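Local coordinates for ABC transporter substrate-binding protein (Bradyrhizobium japonicum, PDB 4I1D) that probably captures small solutes in the periplasm, perhaps polyamines such as putrescine and spermidine, for an ABC transporter, and here holds D-malate, at residues Ser26-Leu30 with Lys247-Ala252; Tyr105-Tyr111 with Asp200-Asn206; Asn206-Ser210 with Ile265-Pro269. All blocks are in the same frame, centred on the assembly; numbering follows the deposited sequence.

How the contacts relate
Contact 2 is the buried one, its centre about 12 Å from that of the chain, whereas contact 1 lies about 22 Å out and is only partly buried; contact 3 is also partly buried, but central. Their chemistry follows: contact 1 joins two helices by apolar packing, contact 2 is a strand pair held mainly by backbone bonds, and contact 3 rests on an asparagine amide gripping a turn. Contacts 2 and 3 share N206, where strand 201-205 passes into helix 206-214, and both touch D-malate. They also pack directly, V209 CG2 lying 3.6 Å from A110 CB. Contact 1 touches neither; its centre is about 33 Å from contact 2's and about 23 Å from contact 3's.

Contact 1: residues Ser26-Leu30 with Lys247-Ala252; sequences SAKKL and KFLNEA
The F248 ring meets S26 obliquely, with S26 CB 4.1 Å from F248 CD2, while A252 CB, from its own helix, lies 3.9 Å above one face of the same F248 ring, shifted toward its rim. F7 meets the ring as well, and I34 and V59 touch it, which places the ring of F248 where its helix and helix 12-30 meet strands 33-38 and 59-63 of the sheet. The axes of the two short helical segments approach to 9.9 Å, their N-to-C directions 123° apart. L30 enters the groove next to F248: its CD1 is 3.6 Å from F248 CA and 3.7 Å from E251 CG, the leucine and glutamate chains sliding past each other in opposite directions. E251 bends at its second torsion (chi2 -52°), which swings the carboxylate out toward K29; the two chains meet at about a right angle, E251 OE1 lying 3.7 Å from K29 CG. S26 OG is 3.4 Å from E251 CB, but its hydrogen bond goes to I22 O in its own helix. Cohesion is therefore aliphatic and aromatic: the buried hydroxyl is satisfied within its own helix, and K29 NZ, 5.0 Å from E251 OE1, can probably add only a diffuse attraction.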
loop_
_atom_site.group_PDB
_atom_site.type_symbol
_atom_site.label_atom_id
_atom_site.label_comp_id
_atom_site.label_asym_id
_atom_site.label_seq_id
_atom_site.Cartn_x
_atom_site.Cartn_y
_atom_site.Cartn_z
ATOM N N SER A 26 -11.844 41.594 30.608
ATOM C CA SER A 26 -12.062 42.261 29.324
ATOM C C SER A 26 -13.523 42.212 28.869
ATOM O O SER A 26 -14.075 43.210 28.407
ATOM C CB SER A 26 -11.170 41.642 28.247
ATOM O OG SER A 26 -9.809 41.956 28.478
ATOM N N ALA A 27 -14.143 41.043 28.985
ATOM C CA ALA A 27 -15.547 40.894 28.620
ATOM C C ALA A 27 -16.437 41.788 29.490
ATOM O O ALA A 27 -17.424 42.357 29.020
ATOM C CB ALA A 27 -15.973 39.440 28.740
ATOM N N LYS A 28 -16.082 41.907 30.764
ATOM C CA LYS A 28 -16.829 42.753 31.682
ATOM C C LYS A 28 -16.655 44.229 31.316
ATOM O O LYS A 28 -17.627 44.963 31.210
ATOM C CB LYS A 28 -16.399 42.494 33.130
ATOM C CG LYS A 28 -17.263 43.213 34.169
ATOM C CD LYS A 28 -17.002 42.722 35.589
ATOM C CE LYS A 28 -17.999 43.338 36.576
ATOM N NZ LYS A 28 -17.781 42.900 37.991
ATOM N N LYS A 29 -15.414 44.652 31.102
ATOM C CA LYS A 29 -15.123 46.035 30.731
ATOM C C LYS A 29 -15.838 46.424 29.444
ATOM O O LYS A 29 -16.422 47.501 29.343
ATOM C CB LYS A 29 -13.614 46.235 30.552
ATOM C CG LYS A 29 -13.156 47.687 30.583
ATOM C CD LYS A 29 -13.365 48.292 31.961
ATOM C CE LYS A 29 -12.526 49.555 32.169
ATOM N NZ LYS A 29 -11.347 49.315 33.058
ATOM N N LEU A 30 -15.785 45.541 28.457
ATOM C CA LEU A 30 -16.317 45.848 27.136
ATOM C C LEU A 30 -17.814 45.592 27.050
ATOM O O LEU A 30 -18.494 46.130 26.174
ATOM C CB LEU A 30 -15.571 45.049 26.060
ATOM C CG LEU A 30 -14.150 45.538 25.755
ATOM C CD1 LEU A 30 -13.363 44.507 24.956
ATOM C CD2 LEU A 30 -14.190 46.878 25.022
ATOM N N LYS A 247 -11.662 45.667 19.351
ATOM C CA LYS A 247 -11.836 46.215 20.696
ATOM C C LYS A 247 -11.287 45.287 21.780
ATOM O O LYS A 247 -10.652 45.745 22.731
ATOM C CB LYS A 247 -13.308 46.538 20.966
ATOM C CG LYS A 247 -13.860 47.646 20.088
ATOM C CD LYS A 247 -15.366 47.794 20.273
ATOM C CE LYS A 247 -15.926 48.945 19.439
ATOM N NZ LYS A 247 -17.418 48.929 19.391
ATOM N N PHE A 248 -11.527 43.988 21.635
ATOM C CA PHE A 248 -11.015 43.024 22.600
ATOM C C PHE A 248 -9.489 43.006 22.617
ATOM O O PHE A 248 -8.867 42.899 23.672
ATOM C CB PHE A 248 -11.535 41.619 22.305
ATOM C CG PHE A 248 -10.745 40.542 22.981
ATOM C CD1 PHE A 248 -9.820 39.793 22.270
ATOM C CD2 PHE A 248 -10.898 40.303 24.336
ATOM C CE1 PHE A 248 -9.081 38.803 22.893
ATOM C CE2 PHE A 248 -10.159 39.318 24.965
ATOM C CZ PHE A 248 -9.246 38.568 24.242
ATOM N N LEU A 249 -8.890 43.101 21.441
ATOM C CA LEU A 249 -7.439 43.075 21.331
ATOM C C LEU A 249 -6.847 44.183 22.182
ATOM O O LEU A 249 -5.817 44.012 22.825
ATOM C CB LEU A 249 -7.008 43.261 19.878
ATOM C CG LEU A 249 -6.190 42.108 19.310
ATOM C CD1 LEU A 249 -6.976 40.814 19.427
ATOM C CD2 LEU A 249 -5.804 42.386 17.866
ATOM N N ASN A 250 -7.512 45.327 22.187
ATOM C CA ASN A 250 -7.018 46.449 22.951
ATOM C C ASN A 250 -7.080 46.198 24.462
ATOM O O ASN A 250 -6.138 46.525 25.186
ATOM C CB ASN A 250 -7.758 47.725 22.568
ATOM C CG ASN A 250 -7.208 48.927 23.272
ATOM O OD1 ASN A 250 -6.050 49.295 23.069
ATOM N ND2 ASN A 250 -8.024 49.550 24.115
ATOM N N GLU A 251 -8.182 45.615 24.931
ATOM C CA GLU A 251 -8.280 45.209 26.332
ATOM C C GLU A 251 -7.327 44.057 26.695
ATOM O O GLU A 251 -6.883 43.948 27.837
ATOM C CB GLU A 251 -9.719 44.831 26.703
ATOM C CG GLU A 251 -10.650 46.024 26.904
ATOM C CD GLU A 251 -10.082 47.053 27.874
ATOM O OE1 GLU A 251 -9.899 46.715 29.067
ATOM O OE2 GLU A 251 -9.805 48.197 27.439
ATOM N N ALA A 252 -7.021 43.195 25.730
ATOM C CA ALA A 252 -6.222 42.011 26.011
ATOM C C ALA A 252 -4.772 42.367 26.314
ATOM O O ALA A 252 -4.094 41.640 27.042
ATOM C CB ALA A 252 -6.294 41.021 24.849
#

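Contact 2: residues Tyr105-Tyr111 with Asp200-Asn206; sequences YSSVLAY and DMEMAWN. With MLT (D-malate), chain U.
N206 extends the strand pairing with S106 past the end of its own strand: its side-chain OD1 accepts S106 N at 3.0 Å, nearly straight (164°), while N206 N donates to S106 O at 2.9 Å. The amide can do this because CG sits between the backbone N and the carbonyl carbon (chi1 73°), which folds OD1 back over S106; ND2 is directed to D266. From there on, V108 with A204 and A110 with E202 are antiparallel hydrogen-bonded pairs, and S107-W205, L109-M203 and Y111-M201 are non-hydrogen-bonded ones. V108 N reaches A204 O at 2.8 Å and A110 N reaches E202 O at 2.7 Å. On the face carrying V108, A110, E202 and A204, helix 187-196 covers A110 and E202; on the other, helix 124-128 covers L109, M201 and M203. There S107 CB rests 3.8 Å from M203 SE, a selenomethionine, and S107 OG, hydrogen-bonded to Q229, lies 3.4 Å from W205 CD1. The indole is also met by Y105, whose edge points at the five-membered ring in an offset edge-to-face pair, planes at 77°. The far end of W205 reaches D-malate, CZ3 lying 3.7 Å from ligand C3, with ligand O2 in the indole plane at its edge. Strand 100-112 running antiparallel to 201-205, itself parallel to 137-140, is consistent with the type II periplasmic binding protein fold, in which one antiparallel strand is inserted in the otherwise parallel sheet of a lobe; W205 lines the malate pocket.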
loop_
_atom_site.group_PDB
_atom_site.type_symbol
_atom_site.label_atom_id
_atom_site.label_comp_id
_atom_site.label_asym_id
_atom_site.label_seq_id
_atom_site.Cartn_x
_atom_site.Cartn_y
_atom_site.Cartn_z
ATOM N N TYR A 105 6.872 32.645 27.089
ATOM C CA TYR A 105 7.212 31.387 27.751
ATOM C C TYR A 105 8.593 30.938 27.322
ATOM O O TYR A 105 9.119 31.423 26.323
ATOM C CB TYR A 105 6.199 30.299 27.406
ATOM C CG TYR A 105 6.081 29.957 25.932
ATOM C CD1 TYR A 105 6.648 28.800 25.412
ATOM C CD2 TYR A 105 5.382 30.779 25.067
ATOM C CE1 TYR A 105 6.512 28.472 24.059
ATOM C CE2 TYR A 105 5.251 30.466 23.721
ATOM C CZ TYR A 105 5.811 29.314 23.224
ATOM O OH TYR A 105 5.660 29.023 21.886
ATOM N N SER A 106 9.170 29.996 28.063
ATOM C CA SER A 106 10.503 29.500 27.741
ATOM C C SER A 106 10.545 27.988 27.594
ATOM O O SER A 106 9.826 27.265 28.290
ATOM C CB SER A 106 11.506 29.929 28.810
ATOM O OG SER A 106 11.537 31.337 28.941
ATOM N N SER A 107 11.392 27.523 26.677
ATOM C CA SER A 107 11.817 26.132 26.671
ATOM C C SER A 107 13.082 26.095 27.508
ATOM O O SER A 107 14.018 26.820 27.226
ATOM C CB SER A 107 12.111 25.652 25.251
ATOM O OG SER A 107 10.918 25.599 24.482
ATOM N N VAL A 108 13.101 25.272 28.550
ATOM C CA VAL A 108 14.215 25.279 29.494
ATOM C C VAL A 108 14.799 23.889 29.751
ATOM O O VAL A 108 14.152 22.863 29.514
ATOM C CB VAL A 108 13.813 25.922 30.857
ATOM C CG1 VAL A 108 13.530 27.413 30.694
ATOM C CG2 VAL A 108 12.604 25.206 31.457
ATOM N N LEU A 109 16.041 23.872 30.221
ATOM C CA LEU A 109 16.645 22.675 30.770
ATOM C C LEU A 109 16.004 22.384 32.135
ATOM O O LEU A 109 16.215 23.118 33.107
ATOM C CB LEU A 109 18.159 22.881 30.914
ATOM C CG LEU A 109 19.001 21.753 31.527
ATOM C CD1 LEU A 109 18.669 20.431 30.882
ATOM C CD2 LEU A 109 20.514 22.034 31.428
ATOM N N ALA A 110 15.196 21.330 32.187
ATOM C CA ALA A 110 14.595 20.863 33.433
ATOM C C ALA A 110 15.333 19.615 33.876
ATOM O O ALA A 110 15.913 18.895 33.050
ATOM C CB ALA A 110 13.087 20.563 33.244
ATOM N N TYR A 111 15.318 19.359 35.178
ATOM C CA TYR A 111 16.119 18.287 35.734
ATOM C C TYR A 111 15.566 17.844 37.086
ATOM O O TYR A 111 14.941 18.622 37.789
ATOM C CB TYR A 111 17.573 18.744 35.877
ATOM C CG TYR A 111 17.740 19.910 36.826
ATOM C CD1 TYR A 111 17.745 21.221 36.358
ATOM C CD2 TYR A 111 17.878 19.702 38.192
ATOM C CE1 TYR A 111 17.891 22.298 37.226
ATOM C CE2 TYR A 111 18.017 20.770 39.073
ATOM C CZ TYR A 111 18.016 22.065 38.583
ATOM O OH TYR A 111 18.151 23.124 39.455
ATOM N N ASP A 200 15.883 12.053 33.837
ATOM C CA ASP A 200 16.542 12.823 34.878
ATOM C C ASP A 200 16.706 14.273 34.450
ATOM O O ASP A 200 16.895 15.163 35.281
ATOM C CB ASP A 200 17.906 12.200 35.210
ATOM C CG ASP A 200 17.781 10.751 35.667
ATOM O OD1 ASP A 200 17.188 10.520 36.744
ATOM O OD2 ASP A 200 18.260 9.845 34.947
HETATM N N MSE A 201 16.633 14.501 33.145
HETATM C CA MSE A 201 16.744 15.840 32.604
HETATM C C MSE A 201 16.110 15.903 31.217
HETATM O O MSE A 201 16.067 14.904 30.485
HETATM C CB MSE A 201 18.214 16.271 32.550
HETATM C CG MSE A 201 18.942 15.866 31.289
HETATM SE SE MSE A 201 20.881 16.145 31.460
HETATM C CE MSE A 201 21.225 14.748 32.784
ATOM N N GLU A 202 15.611 17.079 30.859
ATOM C CA GLU A 202 14.959 17.242 29.570
ATOM C C GLU A 202 14.790 18.714 29.247
ATOM O O GLU A 202 14.914 19.576 30.126
ATOM C CB GLU A 202 13.584 16.563 29.576
ATOM C CG GLU A 202 12.510 17.355 30.324
ATOM C CD GLU A 202 11.137 16.690 30.304
ATOM O OE1 GLU A 202 10.883 15.827 29.428
ATOM O OE2 GLU A 202 10.310 17.030 31.179
HETATM N N MSE A 203 14.524 18.998 27.978
HETATM C CA MSE A 203 13.989 20.294 27.622
HETATM C C MSE A 203 12.501 20.209 27.861
HETATM O O MSE A 203 11.892 19.170 27.619
HETATM C CB MSE A 203 14.233 20.648 26.163
HETATM C CG MSE A 203 13.565 21.966 25.801
HETATM SE SE MSE A 203 13.757 22.495 23.935
HETATM C CE MSE A 203 15.678 22.416 23.822
ATOM N N ALA A 204 11.921 21.300 28.338
ATOM C CA ALA A 204 10.494 21.362 28.620
ATOM C C ALA A 204 10.067 22.824 28.731
ATOM O O ALA A 204 10.882 23.704 29.018
ATOM C CB ALA A 204 10.184 20.610 29.940
ATOM N N TRP A 205 8.787 23.078 28.505
ATOM C CA TRP A 205 8.238 24.405 28.698
ATOM C C TRP A 205 8.207 24.735 30.189
ATOM O O TRP A 205 7.788 23.914 31.012
ATOM C CB TRP A 205 6.852 24.487 28.047
ATOM C CG TRP A 205 6.923 24.363 26.517
ATOM C CD1 TRP A 205 7.731 25.079 25.679
ATOM C CD2 TRP A 205 6.152 23.492 25.675
ATOM N NE1 TRP A 205 7.517 24.707 24.373
ATOM C CE2 TRP A 205 6.554 23.736 24.340
ATOM C CE3 TRP A 205 5.154 22.540 25.915
ATOM C CZ2 TRP A 205 6.006 23.055 23.254
ATOM C CZ3 TRP A 205 4.606 21.861 24.835
ATOM C CH2 TRP A 205 5.035 22.121 23.521
ATOM N N ASN A 206 8.659 25.932 30.546
ATOM C CA ASN A 206 8.851 26.250 31.954
ATOM C C ASN A 206 7.559 26.099 32.762
ATOM O O ASN A 206 7.594 25.739 33.935
ATOM C CB ASN A 206 9.432 27.648 32.125
ATOM C CG ASN A 206 8.416 28.731 31.839
ATOM O OD1 ASN A 206 8.152 29.052 30.685
ATOM N ND2 ASN A 206 7.829 29.288 32.891
HETATM C C1 MLT U . 0.964 20.025 23.320
HETATM O O1 MLT U . -0.149 19.951 22.757
HETATM O O2 MLT U . 2.000 19.941 22.621
HETATM C C2 MLT U . 1.058 20.234 24.808
HETATM O O3 MLT U . 0.037 19.575 25.541
HETATM C C3 MLT U . 0.957 21.719 25.086
HETATM C C4 MLT U . 0.806 21.880 26.575
HETATM O O4 MLT U . -0.334 21.878 27.086
HETATM O O5 MLT U . 1.810 22.005 27.315
#

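Contact 3: residues Asn206-Ser210 with Ile265-Pro269; sequences NGRVS and IDYGP. With MLT (D-malate), chain U; SO4 (sulfate ion), chain J.
An inverse gamma turn centred on D266 meets the first turn of helix 206-214, with G207 CA and D266 CA 5.6 Å apart. N206 grips this turn twice through one amide nitrogen: ND2 lies 2.8 Å from D266 O, which it meets in the carbonyl plane, and 2.8 Å from D266 OD2, which it meets from above, 64° out of the carboxylate plane. Both acceptors lie in the plane of the N206 amide, which should restrict its rotation. The D266 carboxylate can curl back to ND2 because its CG stands opposite the backbone N (chi1 -166°). Y267 approaches N206 OD1 with its ring edge, CE1 being 3.6 Å away, and its OH comes within 3.4 Å of G207 CA, an approach that the missing side chain of glycine permits. Replacing N206 with a leucine would probably leave D266 O and D266 OD2 without their shared donor and weaken the hold of the helix start on the turn. D266 N also makes a weak bond to a sulfate, probably from the crystallisation liquor. R208 points away from the turn and holds one D-malate carboxylate side-on, NE donating to O5 at 3.0 Å (170°) and NH2 to O4 at 2.9 Å, while its NH1 forms a salt bridge with D37 of the second subunit. Such a two-pronged arginine-carboxylate pair is characteristic of an anion-binding site, here the observed malate pocket.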
loop_
_atom_site.group_PDB
_atom_site.type_symbol
_atom_site.label_atom_id
_atom_site.label_comp_id
_atom_site.label_asym_id
_atom_site.label_seq_id
_atom_site.Cartn_x
_atom_site.Cartn_y
_atom_site.Cartn_z
ATOM N N ASN A 206 8.659 25.932 30.546
ATOM C CA ASN A 206 8.851 26.250 31.954
ATOM C C ASN A 206 7.559 26.099 32.762
ATOM O O ASN A 206 7.594 25.739 33.935
ATOM C CB ASN A 206 9.432 27.648 32.125
ATOM C CG ASN A 206 8.416 28.731 31.839
ATOM O OD1 ASN A 206 8.152 29.052 30.685
ATOM N ND2 ASN A 206 7.829 29.288 32.891
ATOM N N GLY A 207 6.424 26.354 32.120
ATOM C CA GLY A 207 5.128 26.245 32.778
ATOM C C GLY A 207 4.761 24.833 33.200
ATOM O O GLY A 207 4.123 24.639 34.238
ATOM N N ARG A 208 5.167 23.846 32.400
ATOM C CA ARG A 208 4.921 22.439 32.713
ATOM C C ARG A 208 5.791 21.984 33.879
ATOM O O ARG A 208 5.359 21.197 34.716
ATOM C CB ARG A 208 5.182 21.553 31.494
ATOM C CG ARG A 208 4.038 21.524 30.470
ATOM C CD ARG A 208 2.815 20.791 31.033
ATOM N NE ARG A 208 1.722 20.711 30.069
ATOM C CZ ARG A 208 0.553 20.133 30.325
ATOM N NH1 ARG A 208 0.338 19.578 31.511
ATOM N NH2 ARG A 208 -0.399 20.106 29.399
ATOM N N VAL A 209 7.016 22.489 33.939
ATOM C CA VAL A 209 7.913 22.112 35.019
ATOM C C VAL A 209 7.476 22.711 36.339
ATOM O O VAL A 209 7.386 22.011 37.342
ATOM C CB VAL A 209 9.354 22.570 34.758
ATOM C CG1 VAL A 209 10.259 22.115 35.903
ATOM C CG2 VAL A 209 9.835 22.030 33.434
ATOM N N SER A 210 7.215 24.013 36.342
ATOM C CA SER A 210 6.791 24.677 37.563
ATOM C C SER A 210 5.536 23.991 38.090
ATOM O O SER A 210 5.392 23.791 39.297
ATOM C CB SER A 210 6.522 26.156 37.307
ATOM O OG SER A 210 5.659 26.311 36.198
ATOM N N ILE A 265 -0.130 32.109 36.423
ATOM C CA ILE A 265 0.671 31.135 35.709
ATOM C C ILE A 265 2.053 31.712 35.444
ATOM O O ILE A 265 2.218 32.926 35.345
ATOM C CB ILE A 265 -0.020 30.687 34.402
ATOM C CG1 ILE A 265 0.597 29.382 33.890
ATOM C CG2 ILE A 265 -0.003 31.815 33.358
ATOM C CD1 ILE A 265 -0.177 28.754 32.757
ATOM N N ASP A 266 3.035 30.825 35.353
ATOM C CA ASP A 266 4.441 31.196 35.243
ATOM C C ASP A 266 4.844 31.669 33.836
ATOM O O ASP A 266 5.866 31.240 33.296
ATOM C CB ASP A 266 5.306 30.001 35.663
ATOM C CG ASP A 266 6.750 30.381 35.897
ATOM O OD1 ASP A 266 6.989 31.526 36.344
ATOM O OD2 ASP A 266 7.643 29.540 35.632
ATOM N N TYR A 267 4.040 32.539 33.234
ATOM C CA TYR A 267 4.387 33.092 31.931
ATOM C C TYR A 267 4.512 34.598 32.050
ATOM O O TYR A 267 3.947 35.197 32.962
ATOM C CB TYR A 267 3.357 32.694 30.874
ATOM C CG TYR A 267 3.345 31.199 30.631
ATOM C CD1 TYR A 267 4.532 30.477 30.619
ATOM C CD2 TYR A 267 2.152 30.499 30.439
ATOM C CE1 TYR A 267 4.541 29.098 30.409
ATOM C CE2 TYR A 267 2.152 29.108 30.228
ATOM C CZ TYR A 267 3.354 28.418 30.216
ATOM O OH TYR A 267 3.384 27.051 30.007
ATOM N N GLY A 268 5.278 35.201 31.149
ATOM C CA GLY A 268 5.528 36.629 31.199
ATOM C C GLY A 268 4.500 37.388 30.389
ATOM O O GLY A 268 3.921 36.837 29.451
ATOM N N PRO A 269 4.267 38.662 30.743
ATOM C CA PRO A 269 3.283 39.460 30.002
ATOM C C PRO A 269 3.813 39.854 28.619
ATOM O O PRO A 269 4.961 40.288 28.513
ATOM C CB PRO A 269 3.100 40.706 30.890
ATOM C CG PRO A 269 4.411 40.866 31.589
ATOM C CD PRO A 269 4.985 39.453 31.758
HETATM C C1 MLT U . 0.964 20.025 23.320
HETATM O O1 MLT U . -0.149 19.951 22.757
HETATM O O2 MLT U . 2.000 19.941 22.621
HETATM C C2 MLT U . 1.058 20.234 24.808
HETATM O O3 MLT U . 0.037 19.575 25.541
HETATM C C3 MLT U . 0.957 21.719 25.086
HETATM C C4 MLT U . 0.806 21.880 26.575
HETATM O O4 MLT U . -0.334 21.878 27.086
HETATM O O5 MLT U . 1.810 22.005 27.315
HETATM S S SO4 J . 2.907 28.611 38.402
HETATM O O1 SO4 J . 1.954 29.635 38.826
HETATM O O2 SO4 J . 2.980 28.584 36.944
HETATM O O3 SO4 J . 4.221 28.927 38.957
HETATM O O4 SO4 J . 2.474 27.298 38.878
#